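Local coordinates for biofilm-associated surface protein (Staphylococcus aureus, PDB 7C7U) that is a cell wall-anchored surface protein involved in biofilm formation and probably acts as a switch that modulates functional amyloid assembly, at residues 193-198 against 378-383; 449-454 against 526-531; 463-468 against 486-491. One frame throughout, in Å; residues are numbered along the deposited sequence.

Interaction 1 (193-198 against 378-383)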
ATOM      1  N   ASP A 193     -29.724   8.762   7.427  1.00 34.23           N
ATOM      2  CA  ASP A 193     -30.991   8.872   8.140  1.00 41.04           C
ATOM      3  C   ASP A 193     -31.413   7.546   8.762  1.00 35.99           C
ATOM      4  O   ASP A 193     -31.995   7.540   9.854  1.00 34.73           O
ATOM      5  CB  ASP A 193     -32.075   9.441   7.212  1.00 38.26           C
ATOM      6  CG  ASP A 193     -32.199   8.681   5.907  1.00 42.48           C
ATOM      7  OD1 ASP A 193     -31.234   7.997   5.508  1.00 44.91           O
ATOM      8  OD2 ASP A 193     -33.261   8.799   5.258  1.00 50.60           O
ATOM      9  N   ASP A 194     -31.091   6.415   8.133  1.00 35.65           N
ATOM     10  CA  ASP A 194     -31.491   5.149   8.742  1.00 38.30           C
ATOM     11  C   ASP A 194     -30.697   4.871  10.020  1.00 35.10           C
ATOM     12  O   ASP A 194     -31.275   4.462  11.041  1.00 32.83           O
ATOM     13  CB  ASP A 194     -31.384   4.005   7.734  1.00 40.06           C
ATOM     14  CG  ASP A 194     -29.975   3.796   7.175  1.00 39.37           C
ATOM     15  OD1 ASP A 194     -29.120   4.719   7.139  1.00 34.41           O
ATOM     16  OD2 ASP A 194     -29.747   2.662   6.742  1.00 41.78           O
ATOM     17  N   LEU A 195     -29.391   5.141  10.001  1.00 30.40           N
ATOM     18  CA  LEU A 195     -28.565   4.944  11.190  1.00 31.49           C
ATOM     19  C   LEU A 195     -28.915   5.946  12.293  1.00 31.74           C
ATOM     20  O   LEU A 195     -28.833   5.617  13.479  1.00 29.23           O
ATOM     21  CB  LEU A 195     -27.085   5.031  10.819  1.00 30.92           C
ATOM     22  CG  LEU A 195     -26.571   3.995   9.799  1.00 27.38           C
ATOM     23  CD1 LEU A 195     -25.039   4.042   9.652  1.00 29.93           C
ATOM     24  CD2 LEU A 195     -27.000   2.573  10.141  1.00 28.51           C
ATOM     25  N   VAL A 196     -29.259   7.184  11.927  1.00 30.95           N
ATOM     26  CA  VAL A 196     -29.662   8.179  12.922  1.00 33.13           C
ATOM     27  C   VAL A 196     -30.959   7.761  13.609  1.00 32.96           C
ATOM     28  O   VAL A 196     -31.102   7.898  14.836  1.00 30.82           O
ATOM     29  CB  VAL A 196     -29.794   9.569  12.262  1.00 34.54           C
ATOM     30  CG1 VAL A 196     -30.637  10.525  13.142  1.00 34.47           C
ATOM     31  CG2 VAL A 196     -28.425  10.157  11.997  1.00 35.14           C
ATOM     32  N   ASN A 197     -31.925   7.239  12.840  1.00 30.29           N
ATOM     33  CA  ASN A 197     -33.165   6.760  13.451  1.00 33.64           C
ATOM     34  C   ASN A 197     -32.903   5.597  14.400  1.00 35.30           C
ATOM     35  O   ASN A 197     -33.608   5.434  15.408  1.00 28.22           O
ATOM     36  CB  ASN A 197     -34.172   6.349  12.376  1.00 37.47           C
ATOM     37  CG  ASN A 197     -34.693   7.535  11.577  1.00 41.45           C
ATOM     38  OD1 ASN A 197     -34.400   8.687  11.894  1.00 44.17           O
ATOM     39  ND2 ASN A 197     -35.465   7.256  10.529  1.00 43.78           N
ATOM     40  N   LEU A 198     -31.930   4.747  14.066  1.00 29.24           N
ATOM     41  CA  LEU A 198     -31.582   3.636  14.944  1.00 28.30           C
ATOM     42  C   LEU A 198     -30.993   4.145  16.251  1.00 29.10           C
ATOM     43  O   LEU A 198     -31.411   3.721  17.343  1.00 30.57           O
ATOM     44  CB  LEU A 198     -30.600   2.691  14.224  1.00 29.06           C
ATOM     45  CG  LEU A 198     -31.255   1.687  13.271  1.00 30.38           C
ATOM     46  CD1 LEU A 198     -30.262   1.270  12.165  1.00 32.09           C
ATOM     47  CD2 LEU A 198     -31.740   0.462  14.052  1.00 32.08           C
ATOM     48  N   ASN A 378     -25.158   1.070  21.745  1.00 28.56           N
ATOM     49  CA  ASN A 378     -23.722   1.157  21.505  1.00 27.36           C
ATOM     50  C   ASN A 378     -23.177  -0.019  20.705  1.00 26.06           C
ATOM     51  O   ASN A 378     -21.990  -0.337  20.799  1.00 24.88           O
ATOM     52  CB  ASN A 378     -22.965   1.329  22.845  1.00 26.80           C
ATOM     53  CG  ASN A 378     -23.262   2.678  23.490  1.00 31.09           C
ATOM     54  OD1 ASN A 378     -23.500   3.637  22.781  1.00 31.43           O
ATOM     55  ND2 ASN A 378     -23.264   2.751  24.816  1.00 27.90           N
ATOM     56  N   THR A 379     -24.004  -0.671  19.888  1.00 23.64           N
ATOM     57  CA  THR A 379     -23.496  -1.752  19.060  1.00 26.05           C
ATOM     58  C   THR A 379     -23.369  -1.352  17.590  1.00 24.84           C
ATOM     59  O   THR A 379     -23.052  -2.202  16.762  1.00 25.58           O
ATOM     60  CB  THR A 379     -24.360  -3.013  19.178  1.00 24.83           C
ATOM     61  OG1 THR A 379     -25.656  -2.771  18.619  1.00 24.22           O
ATOM     62  CG2 THR A 379     -24.508  -3.462  20.663  1.00 21.03           C
ATOM     63  N   LEU A 380     -23.576  -0.082  17.255  1.00 26.14           N
ATOM     64  CA  LEU A 380     -23.468   0.379  15.866  1.00 22.18           C
ATOM     65  C   LEU A 380     -22.023   0.775  15.596  1.00 26.39           C
ATOM     66  O   LEU A 380     -21.488   1.688  16.246  1.00 27.81           O
ATOM     67  CB  LEU A 380     -24.403   1.560  15.598  1.00 24.41           C
ATOM     68  CG  LEU A 380     -24.189   2.313  14.269  1.00 29.81           C
ATOM     69  CD1 LEU A 380     -24.373   1.382  13.107  1.00 27.81           C
ATOM     70  CD2 LEU A 380     -25.106   3.528  14.140  1.00 31.13           C
ATOM     71  N   GLY A 381     -21.405   0.103  14.629  1.00 24.87           N
ATOM     72  CA  GLY A 381     -20.042   0.409  14.237  1.00 25.36           C
ATOM     73  C   GLY A 381     -19.972   0.649  12.738  1.00 27.40           C
ATOM     74  O   GLY A 381     -20.604  -0.049  11.952  1.00 27.31           O
ATOM     75  N   THR A 382     -19.225   1.647  12.361  1.00 24.35           N
ATOM     76  CA  THR A 382     -19.030   1.907  10.945  1.00 19.98           C
ATOM     77  C   THR A 382     -17.588   1.609  10.614  1.00 24.92           C
ATOM     78  O   THR A 382     -16.768   1.388  11.501  1.00 28.94           O
ATOM     79  CB  THR A 382     -19.368   3.354  10.584  1.00 22.47           C
ATOM     80  OG1 THR A 382     -18.560   4.243  11.376  1.00 27.10           O
ATOM     81  CG2 THR A 382     -20.859   3.642  10.817  1.00 26.42           C
ATOM     82  N   SER A 383     -17.285   1.593   9.312  1.00 24.71           N
ATOM     83  CA  SER A 383     -15.902   1.407   8.884  1.00 23.90           C
ATOM     84  C   SER A 383     -15.760   2.017   7.501  1.00 22.16           C
ATOM     85  O   SER A 383     -16.756   2.232   6.792  1.00 21.87           O
ATOM     86  CB  SER A 383     -15.481  -0.066   8.866  1.00 25.16           C
ATOM     87  OG  SER A 383     -16.413  -0.862   8.157  1.00 29.85           O
TER
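Leu195 of helix 193-199 packs on Leu380 and Thr382, where the chain enters strand 381-388. The contact is a short helix packed against a four-stranded antiparallel sheet, near its outermost strand 381-388, and it is apolar across its whole width. Along the helix, Asp194 OD1 accepts the amide N-H of Leu195 in a weak, bent bond (2.9 Å, 129°), while OD2 is bonded to the side-chain amide of Gln256 in strand 252-257 of the same sheet. Leu195 follows and does the touching. Its side chain crosses that of Leu380 at about a right angle; CB lies 4.1 Å from Leu380 CD2, and CD2 lies 4.1 Å from Leu380 CD1. On the Leu380 side, CG stands trans to the backbone N (chi1 168°), which carries both methyls out to the helix. Leu198, one turn on, points the same way but leans on Tyr367 and Leu375; Tyr367 and Leu188 also touch Leu380. Thr382 uses its two branches differently: OG1 is bonded to the backbone N of Tyr186 in strand 183-187, which belongs to another sheet, whereas the methyl is left for the helix, with CG2 4.4 Å from Leu195 CD1.

Interaction 2 (449-454 against 526-531)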
ATOM      1  N   SER A 449      28.943  -9.663 -21.897  1.00 37.67           N
ATOM      2  CA  SER A 449      28.930  -8.841 -20.694  1.00 40.29           C
ATOM      3  C   SER A 449      27.916  -7.713 -20.829  1.00 35.25           C
ATOM      4  O   SER A 449      27.773  -7.118 -21.903  1.00 37.15           O
ATOM      5  CB  SER A 449      30.316  -8.251 -20.419  1.00 42.70           C
ATOM      6  OG  SER A 449      31.282  -9.278 -20.326  1.00 39.63           O
ATOM      7  N   GLY A 450      27.239  -7.411 -19.727  1.00 38.07           N
ATOM      8  CA  GLY A 450      26.298  -6.307 -19.708  1.00 37.83           C
ATOM      9  C   GLY A 450      25.697  -6.134 -18.326  1.00 37.23           C
ATOM     10  O   GLY A 450      26.257  -6.590 -17.326  1.00 38.87           O
ATOM     11  N   SER A 451      24.542  -5.481 -18.282  1.00 38.05           N
ATOM     12  CA  SER A 451      23.883  -5.179 -17.015  1.00 41.14           C
ATOM     13  C   SER A 451      22.395  -4.963 -17.266  1.00 40.68           C
ATOM     14  O   SER A 451      21.948  -4.826 -18.408  1.00 38.83           O
ATOM     15  CB  SER A 451      24.482  -3.937 -16.357  1.00 39.86           C
ATOM     16  OG  SER A 451      24.245  -2.802 -17.172  1.00 39.32           O
ATOM     17  N   VAL A 452      21.632  -4.919 -16.180  1.00 40.09           N
ATOM     18  CA  VAL A 452      20.197  -4.693 -16.293  1.00 32.97           C
ATOM     19  C   VAL A 452      19.740  -4.020 -15.003  1.00 43.18           C
ATOM     20  O   VAL A 452      20.224  -4.383 -13.919  1.00 42.93           O
ATOM     21  CB  VAL A 452      19.457  -6.009 -16.592  1.00 33.84           C
ATOM     22  CG1 VAL A 452      19.780  -7.065 -15.544  1.00 38.26           C
ATOM     23  CG2 VAL A 452      17.945  -5.781 -16.721  1.00 39.45           C
ATOM     24  N   PRO A 453      18.852  -3.023 -15.065  1.00 38.56           N
ATOM     25  CA  PRO A 453      18.383  -2.385 -13.826  1.00 42.09           C
ATOM     26  C   PRO A 453      17.573  -3.370 -13.005  1.00 39.84           C
ATOM     27  O   PRO A 453      16.633  -3.988 -13.512  1.00 39.94           O
ATOM     28  CB  PRO A 453      17.522  -1.213 -14.323  1.00 39.57           C
ATOM     29  CG  PRO A 453      17.949  -0.985 -15.746  1.00 40.21           C
ATOM     30  CD  PRO A 453      18.301  -2.361 -16.261  1.00 38.68           C
ATOM     31  N   LEU A 454      17.971  -3.532 -11.742  1.00 42.31           N
ATOM     32  CA  LEU A 454      17.263  -4.361 -10.774  1.00 40.11           C
ATOM     33  C   LEU A 454      16.855  -3.486  -9.596  1.00 44.26           C
ATOM     34  O   LEU A 454      17.692  -2.784  -9.017  1.00 44.93           O
ATOM     35  CB  LEU A 454      18.126  -5.526 -10.277  1.00 38.55           C
ATOM     36  CG  LEU A 454      18.624  -6.500 -11.354  1.00 44.22           C
ATOM     37  CD1 LEU A 454      19.628  -7.487 -10.756  1.00 38.43           C
ATOM     38  CD2 LEU A 454      17.463  -7.227 -12.046  1.00 38.91           C
ATOM     39  N   ILE A 526      29.141   1.245 -21.390  1.00 44.81           N
ATOM     40  CA  ILE A 526      29.437   1.649 -20.017  1.00 47.70           C
ATOM     41  C   ILE A 526      28.280   1.217 -19.127  1.00 43.53           C
ATOM     42  O   ILE A 526      27.116   1.471 -19.454  1.00 48.94           O
ATOM     43  CB  ILE A 526      29.658   3.171 -19.909  1.00 47.75           C
ATOM     44  CG1 ILE A 526      30.695   3.633 -20.929  1.00 51.16           C
ATOM     45  CG2 ILE A 526      30.096   3.563 -18.511  1.00 43.94           C
ATOM     46  CD1 ILE A 526      30.702   5.128 -21.155  1.00 52.01           C
ATOM     47  N   ASN A 527      28.594   0.564 -18.010  1.00 47.95           N
ATOM     48  CA  ASN A 527      27.553   0.225 -17.051  1.00 47.31           C
ATOM     49  C   ASN A 527      27.125   1.479 -16.282  1.00 48.27           C
ATOM     50  O   ASN A 527      27.900   2.432 -16.161  1.00 48.36           O
ATOM     51  CB  ASN A 527      28.035  -0.847 -16.073  1.00 46.68           C
ATOM     52  CG  ASN A 527      28.171  -2.214 -16.717  1.00 45.05           C
ATOM     53  OD1 ASN A 527      27.764  -2.424 -17.863  1.00 43.03           O
ATOM     54  ND2 ASN A 527      28.720  -3.161 -15.966  1.00 43.17           N
ATOM     55  N   PRO A 528      25.897   1.508 -15.761  1.00 49.12           N
ATOM     56  CA  PRO A 528      25.442   2.693 -15.017  1.00 51.94           C
ATOM     57  C   PRO A 528      26.410   3.060 -13.895  1.00 54.22           C
ATOM     58  O   PRO A 528      27.045   2.194 -13.287  1.00 53.44           O
ATOM     59  CB  PRO A 528      24.077   2.263 -14.474  1.00 48.90           C
ATOM     60  CG  PRO A 528      23.584   1.254 -15.466  1.00 49.21           C
ATOM     61  CD  PRO A 528      24.818   0.512 -15.926  1.00 44.96           C
ATOM     62  N   VAL A 529      26.560   4.364 -13.662  1.00 55.07           N
ATOM     63  CA  VAL A 529      27.502   4.898 -12.683  1.00 59.70           C
ATOM     64  C   VAL A 529      26.772   5.938 -11.839  1.00 61.04           C
ATOM     65  O   VAL A 529      26.109   6.823 -12.387  1.00 62.11           O
ATOM     66  CB  VAL A 529      28.734   5.531 -13.367  1.00 61.46           C
ATOM     67  CG1 VAL A 529      29.675   6.126 -12.329  1.00 61.38           C
ATOM     68  CG2 VAL A 529      29.466   4.510 -14.253  1.00 55.70           C
ATOM     69  N   ASP A 530      26.891   5.839 -10.516  1.00 60.88           N
ATOM     70  CA  ASP A 530      26.346   6.863  -9.630  1.00 68.19           C
ATOM     71  C   ASP A 530      27.478   7.558  -8.879  1.00 71.20           C
ATOM     72  O   ASP A 530      28.638   7.131  -8.916  1.00 64.55           O
ATOM     73  CB  ASP A 530      25.291   6.297  -8.653  1.00 64.97           C
ATOM     74  CG  ASP A 530      25.848   5.265  -7.668  1.00 67.65           C
ATOM     75  OD1 ASP A 530      26.970   5.425  -7.143  1.00 68.93           O
ATOM     76  OD2 ASP A 530      25.122   4.289  -7.381  1.00 70.10           O
ATOM     77  N   ASP A 531      27.115   8.646  -8.187  1.00 70.48           N
ATOM     78  CA  ASP A 531      28.074   9.521  -7.518  1.00 71.83           C
ATOM     79  C   ASP A 531      28.625   8.936  -6.226  1.00 75.51           C
ATOM     80  O   ASP A 531      29.242   9.670  -5.444  1.00 78.43           O
ATOM     81  CB  ASP A 531      27.450  10.896  -7.243  1.00 73.24           C
ATOM     82  CG  ASP A 531      26.097  10.810  -6.562  1.00 72.40           C
ATOM     83  OD1 ASP A 531      25.930   9.981  -5.647  1.00 71.62           O
ATOM     84  OD2 ASP A 531      25.199  11.589  -6.941  1.00 73.26           O
TER
HETATM   85  O   HOH W   1      29.159  -5.712 -17.200  1.00 40.08           O
HETATM   86  O   HOH W   2      25.289  -2.296 -19.639  1.00 40.70           O
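Ser451, at the end of strand 447-451, and Asn527, just beyond strand 525-526, are the closest backbone pair, their CA atoms 6.5 Å apart, with side chains and two waters bridging the chains. The CB of Ser451 points toward the loop, and with chi1 at 64° the hydroxyl sits between the backbone N and the carbonyl carbon. There OG rests 3.6 Å from Pro528 CD, the ring carbon bonded to the proline nitrogen. Its separation from Asn527 OD1 is also 3.6 Å, too long for a direct bond, and a water spans the gap: it lies 2.7 Å from Ser451 OG and donates to Asn527 OD1 at 3.0 Å. A second water serves the other end of the same amide, accepting from Asn527 ND2 at 2.9 Å and donating to Gly450 O at 3.0 Å. With both ends of the amide engaged through water, the rotation of the group is well defined. OD1 is gripped further by the side-chain ND2 of Asn539, so this oxygen takes two donors and Asn527 is held to strand 535-539 as well as across the gap. The interface is thus a mostly buried junction, bridged by water, between what are probably two successive beta-sandwich domains. On one side, strand 447-451 runs between 437-442 and 483-487, with Gly450 bonded through its backbone to Phe484 and Ser451 to Gln437. On the other, Asn527 pairs by backbone with Val537 of strand 535-539, while the preceding Ile526 turns away from the junction to pack among strands 535-539, 581-588 and 591-600.

Interaction 3 (463-468 against 486-491)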
ATOM      1  N   ALA A 463      20.289 -14.752 -16.674  1.00 38.47           N
ATOM      2  CA  ALA A 463      20.497 -14.204 -18.001  1.00 38.74           C
ATOM      3  C   ALA A 463      20.778 -15.336 -18.975  1.00 44.35           C
ATOM      4  O   ALA A 463      21.529 -16.269 -18.665  1.00 39.69           O
ATOM      5  CB  ALA A 463      21.655 -13.200 -18.014  1.00 41.25           C
ATOM      6  N   LYS A 464      20.180 -15.235 -20.155  1.00 41.71           N
ATOM      7  CA  LYS A 464      20.304 -16.233 -21.201  1.00 42.08           C
ATOM      8  C   LYS A 464      20.669 -15.531 -22.497  1.00 41.93           C
ATOM      9  O   LYS A 464      20.097 -14.482 -22.822  1.00 42.17           O
ATOM     10  CB  LYS A 464      18.995 -17.017 -21.403  1.00 41.52           C
ATOM     11  CG  LYS A 464      18.365 -17.587 -20.131  1.00 44.00           C
ATOM     12  CD  LYS A 464      16.867 -17.664 -20.309  1.00 50.08           C
ATOM     13  CE  LYS A 464      16.173 -18.390 -19.186  1.00 56.64           C
ATOM     14  NZ  LYS A 464      14.692 -18.301 -19.399  1.00 61.25           N
ATOM     15  N   VAL A 465      21.617 -16.108 -23.228  1.00 39.02           N
ATOM     16  CA  VAL A 465      21.926 -15.692 -24.592  1.00 39.03           C
ATOM     17  C   VAL A 465      21.288 -16.703 -25.540  1.00 39.84           C
ATOM     18  O   VAL A 465      21.529 -17.912 -25.439  1.00 38.96           O
ATOM     19  CB  VAL A 465      23.442 -15.563 -24.814  1.00 39.87           C
ATOM     20  CG1 VAL A 465      23.755 -15.178 -26.269  1.00 39.65           C
ATOM     21  CG2 VAL A 465      24.018 -14.517 -23.854  1.00 37.18           C
ATOM     22  N   ILE A 466      20.441 -16.205 -26.431  1.00 39.71           N
ATOM     23  CA  ILE A 466      19.615 -17.019 -27.312  1.00 40.26           C
ATOM     24  C   ILE A 466      19.829 -16.518 -28.736  1.00 41.48           C
ATOM     25  O   ILE A 466      19.783 -15.306 -28.979  1.00 37.21           O
ATOM     26  CB  ILE A 466      18.120 -16.937 -26.928  1.00 40.14           C
ATOM     27  CG1 ILE A 466      17.902 -17.300 -25.457  1.00 42.06           C
ATOM     28  CG2 ILE A 466      17.270 -17.820 -27.818  1.00 41.06           C
ATOM     29  CD1 ILE A 466      16.533 -16.882 -24.945  1.00 37.10           C
ATOM     30  N   ASN A 467      20.096 -17.442 -29.665  1.00 39.60           N
ATOM     31  CA  ASN A 467      20.298 -17.056 -31.058  1.00 40.44           C
ATOM     32  C   ASN A 467      18.950 -16.787 -31.742  1.00 43.70           C
ATOM     33  O   ASN A 467      17.873 -16.994 -31.169  1.00 42.66           O
ATOM     34  CB  ASN A 467      21.134 -18.115 -31.790  1.00 40.60           C
ATOM     35  CG  ASN A 467      20.382 -19.416 -32.045  1.00 43.27           C
ATOM     36  OD1 ASN A 467      19.162 -19.483 -31.969  1.00 46.01           O
ATOM     37  ND2 ASN A 467      21.133 -20.470 -32.337  1.00 50.07           N
ATOM     38  N   ALA A 468      19.020 -16.337 -32.998  1.00 41.64           N
ATOM     39  CA  ALA A 468      17.835 -15.920 -33.741  1.00 45.88           C
ATOM     40  C   ALA A 468      16.845 -17.053 -33.970  1.00 49.23           C
ATOM     41  O   ALA A 468      15.660 -16.784 -34.192  1.00 49.22           O
ATOM     42  CB  ALA A 468      18.242 -15.321 -35.091  1.00 45.44           C
ATOM     43  N   VAL A 486      27.899 -13.927 -19.217  1.00 34.71           N
ATOM     44  CA  VAL A 486      27.398 -15.205 -19.713  1.00 34.81           C
ATOM     45  C   VAL A 486      28.480 -15.841 -20.573  1.00 38.78           C
ATOM     46  O   VAL A 486      28.883 -15.263 -21.594  1.00 36.09           O
ATOM     47  CB  VAL A 486      26.109 -15.025 -20.530  1.00 38.78           C
ATOM     48  CG1 VAL A 486      25.616 -16.370 -21.018  1.00 31.05           C
ATOM     49  CG2 VAL A 486      25.016 -14.274 -19.705  1.00 35.86           C
ATOM     50  N   SER A 487      28.918 -17.042 -20.198  1.00 37.76           N
ATOM     51  CA  SER A 487      29.873 -17.797 -21.007  1.00 41.88           C
ATOM     52  C   SER A 487      29.176 -18.373 -22.237  1.00 37.68           C
ATOM     53  O   SER A 487      28.073 -18.928 -22.132  1.00 36.26           O
ATOM     54  CB  SER A 487      30.507 -18.924 -20.188  1.00 41.02           C
ATOM     55  OG  SER A 487      31.451 -18.414 -19.265  1.00 51.34           O
ATOM     56  N   ILE A 488      29.800 -18.209 -23.401  1.00 32.42           N
ATOM     57  CA  ILE A 488      29.282 -18.732 -24.667  1.00 35.76           C
ATOM     58  C   ILE A 488      30.441 -19.312 -25.473  1.00 32.80           C
ATOM     59  O   ILE A 488      31.605 -18.956 -25.254  1.00 35.11           O
ATOM     60  CB  ILE A 488      28.573 -17.644 -25.499  1.00 34.40           C
ATOM     61  CG1 ILE A 488      29.587 -16.586 -25.942  1.00 30.49           C
ATOM     62  CG2 ILE A 488      27.359 -17.040 -24.743  1.00 33.27           C
ATOM     63  CD1 ILE A 488      29.061 -15.628 -26.985  1.00 34.66           C
ATOM     64  N   PRO A 489      30.149 -20.195 -26.423  1.00 33.66           N
ATOM     65  CA  PRO A 489      31.193 -20.599 -27.383  1.00 34.55           C
ATOM     66  C   PRO A 489      31.547 -19.433 -28.289  1.00 33.06           C
ATOM     67  O   PRO A 489      30.822 -18.436 -28.383  1.00 36.81           O
ATOM     68  CB  PRO A 489      30.537 -21.726 -28.190  1.00 33.79           C
ATOM     69  CG  PRO A 489      29.234 -22.056 -27.459  1.00 35.58           C
ATOM     70  CD  PRO A 489      28.850 -20.813 -26.737  1.00 36.45           C
ATOM     71  N   ASN A 490      32.691 -19.551 -28.950  1.00 34.01           N
ATOM     72  CA  ASN A 490      32.891 -18.763 -30.151  1.00 35.27           C
ATOM     73  C   ASN A 490      31.706 -19.039 -31.058  1.00 33.55           C
ATOM     74  O   ASN A 490      31.467 -20.182 -31.451  1.00 35.61           O
ATOM     75  CB  ASN A 490      34.216 -19.134 -30.837  1.00 36.49           C
ATOM     76  CG  ASN A 490      35.453 -18.598 -30.091  1.00 38.66           C
ATOM     77  OD1 ASN A 490      35.354 -17.738 -29.213  1.00 39.36           O
ATOM     78  ND2 ASN A 490      36.619 -19.089 -30.469  1.00 36.26           N
ATOM     79  N   SER A 491      30.915 -18.014 -31.333  1.00 31.08           N
ATOM     80  CA  SER A 491      29.588 -18.234 -31.883  1.00 33.07           C
ATOM     81  C   SER A 491      29.431 -17.645 -33.282  1.00 36.07           C
ATOM     82  O   SER A 491      30.189 -16.751 -33.679  1.00 35.70           O
ATOM     83  CB  SER A 491      28.534 -17.644 -30.932  1.00 33.73           C
ATOM     84  OG  SER A 491      28.396 -18.473 -29.767  1.00 31.85           O
TER
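Val465 reaches from strand 462-466 to Val486 and Ile488, at and just beyond the end of strand 483-487, in an entirely apolar contact. Its CB comes 4.2 Å from Ile488 CG2. At the tip, CG1 stands anti to the backbone N (chi1 178°), and the branch that touches is CG2, trans to the carbonyl carbon; it presses on Val486 CG1 at 3.7 Å and lies 4.0 Å from Val486 CB. The two valines run at a slant to each other. Two residues back along the strand, Ala463 CB meets Val486 CG2 at 3.9 Å; Lys464 between them points away, and its NZ forms a salt bridge with Asp501. Beyond Ile488, Ser491 OG donates to Pro489 O (2.8 Å) from well above the carbonyl plane. Strands 462-466 and 483-487 are second and last in the order of one seven-stranded sheet and share no backbone pairing; their side chains meet instead, consistent with a beta-sandwich, probably immunoglobulin-like, domain. Strand 472-477 flanks the contact through Val473 and Ala476, strand 494-501 through Tyr496 and Ile500, and strand 509-516 adds Phe513 against Val465 and Ile515 against Ile488.

In the fold
Interactions 2 and 3 belong to one region, their centres 20 Å apart and nearest atoms about 5 Å. Both reach one sheet, in which strands 447-451 and 483-487 are neighbours, and interaction 3 is nested inside the loop that interaction 2 closes: one packs the interior of what is probably one domain, the other joins it to the next. Interaction 1 lies on the opposite side of the chain's centre, 58 Å from interaction 2 and 68 Å from interaction 3 between centres. The calcium-binding segment from Asp389 to Val433 separates it from both in sequence. Glu509, another calcium ligand, lies on strand 509-516, which flanks interaction 3. In interaction 1, the side chain of Thr382 is about 12 Å from a bound calcium ion.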